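PDB 3HDX: SusD superfamily protein from Bacteroides thetaiotaomicron VPI-5482, which probably binds polysaccharide at the outer membrane as a SusD-family protein involved in carbohydrate metabolism. Local coordinates for residues 85-88 and 89-93. Sequence-based numbering, arbitrary orientation. Where two conformers were deposited one is given.
Sequences ASVF and MEKAP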
loop_
_atom_site.group_PDB
_atom_site.type_symbol
_atom_site.label_atom_id
_atom_site.label_comp_id
_atom_site.label_asym_id
_atom_site.label_seq_id
_atom_site.Cartn_x
_atom_site.Cartn_y
_atom_site.Cartn_z
ATOM N N ALA A 85 -3.636 18.729 3.565
ATOM C CA ALA A 85 -5.072 18.383 3.493
ATOM C C ALA A 85 -5.907 19.283 4.416
ATOM O O ALA A 85 -6.924 19.808 3.981
ATOM C CB ALA A 85 -5.283 16.884 3.840
ATOM N N SER A 86 -5.449 19.494 5.643
ATOM C CA SER A 86 -6.174 20.338 6.573
ATOM C C SER A 86 -6.314 21.781 6.046
ATOM O O SER A 86 -7.402 22.375 6.132
ATOM C CB SER A 86 -5.471 20.375 7.919
ATOM O OG SER A 86 -5.449 19.071 8.485
ATOM N N VAL A 87 -5.223 22.315 5.490
ATOM C CA VAL A 87 -5.251 23.678 4.902
ATOM C C VAL A 87 -6.239 23.727 3.733
ATOM O O VAL A 87 -7.058 24.671 3.623
ATOM C CB VAL A 87 -3.833 24.167 4.470
ATOM C CG1 VAL A 87 -3.940 25.503 3.698
ATOM C CG2 VAL A 87 -2.945 24.350 5.686
ATOM N N PHE A 88 -6.194 22.711 2.861
ATOM C CA PHE A 88 -7.092 22.665 1.721
ATOM C C PHE A 88 -8.557 22.707 2.202
ATOM O O PHE A 88 -9.371 23.480 1.688
ATOM C CB PHE A 88 -6.831 21.411 0.862
ATOM C CG PHE A 88 -7.611 21.385 -0.423
ATOM C CD1 PHE A 88 -8.969 21.092 -0.447
ATOM C CD2 PHE A 88 -6.982 21.697 -1.633
ATOM C CE1 PHE A 88 -9.666 21.131 -1.631
ATOM C CE2 PHE A 88 -7.672 21.712 -2.793
ATOM C CZ PHE A 88 -9.011 21.459 -2.799
HETATM N N MSE A 89 -8.891 21.909 3.215
HETATM C CA MSE A 89 -10.275 21.874 3.704
HETATM C C MSE A 89 -10.707 23.192 4.334
HETATM O O MSE A 89 -11.895 23.523 4.275
HETATM C CB MSE A 89 -10.457 20.734 4.693
HETATM C CG MSE A 89 -10.201 19.369 4.034
HETATM SE SE MSE A 89 -10.077 17.903 5.249
HETATM C CE MSE A 89 -11.867 17.767 5.747
ATOM N N GLU A 90 -9.755 23.922 4.934
ATOM C CA GLU A 90 -10.047 25.213 5.544
ATOM C C GLU A 90 -10.233 26.321 4.517
ATOM O O GLU A 90 -11.105 27.207 4.712
ATOM C CB GLU A 90 -8.913 25.609 6.522
ATOM C CG GLU A 90 -8.847 24.704 7.741
ATOM C CD GLU A 90 -7.525 24.732 8.502
ATOM O OE1 GLU A 90 -6.655 25.614 8.195
ATOM O OE2 GLU A 90 -7.398 23.886 9.453
ATOM N N LYS A 91 -9.424 26.271 3.449
ATOM C CA LYS A 91 -9.336 27.396 2.502
ATOM C C LYS A 91 -10.072 27.246 1.172
ATOM O O LYS A 91 -10.560 28.235 0.625
ATOM C CB LYS A 91 -7.865 27.709 2.276
ATOM C CG LYS A 91 -7.127 28.126 3.552
ATOM C CD LYS A 91 -7.640 29.425 4.140
ATOM C CE LYS A 91 -6.832 29.836 5.388
ATOM N NZ LYS A 91 -7.072 31.251 5.778
ATOM N N ALA A 92 -10.169 26.036 0.658
ATOM C CA ALA A 92 -10.844 25.805 -0.622
ATOM C C ALA A 92 -12.327 26.222 -0.703
ATOM O O ALA A 92 -12.766 26.637 -1.787
ATOM C CB ALA A 92 -10.659 24.323 -1.072
ATOM N N PRO A 93 -13.103 26.115 0.405
ATOM C CA PRO A 93 -14.524 26.503 0.293
ATOM C C PRO A 93 -14.728 27.945 -0.204
ATOM O O PRO A 93 -15.675 28.213 -0.943
ATOM C CB PRO A 93 -15.036 26.306 1.712
ATOM C CG PRO A 93 -14.210 25.142 2.216
ATOM C CD PRO A 93 -12.860 25.402 1.681
#
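Phe88 lays one face of its ring under the methyl of Ala92, one turn further on, near the C-terminal end of helix 76-91, which helix 93-98 follows in the largely helical SusD fold. It is an i to i+4 CH-pi contact: Ala92 CB sits 3.8 Å from the ring centroid, 27° off the normal, displaced toward the rim so that its nearest ring atom is Phe88 CE1 at 3.4 Å. The ring gets there because CG is anti to the backbone N (chi1 -173°), which swings it toward the C-terminal end of the helix. The same two residues are also tied through the backbone, Ala92 N donating to Phe88 O at 2.9 Å; a weak second bond to this oxygen comes from Lys91 N. The Phe88 ring also meets Trp8, their planes almost perpendicular, and touches Ala17 and Leu18, joining helix 76-91 to helix 11-30.

Around the helix from Phe88, the selenomethionine Met89 runs back past Ala85 O, its CG 3.3 Å away, and touches Arg115 and Arg118 of helix 104-129. In the conformer given, Glu90 lies back along the helix with CG 3.2 Å from Ser86 O, and its OE1 is hydrogen-bonded to Ser138 OG. On the more exposed side, again in the conformer given, the Lys91 side chain slants across Val87, with Val87 CG1 4.1 Å from Lys91 CG.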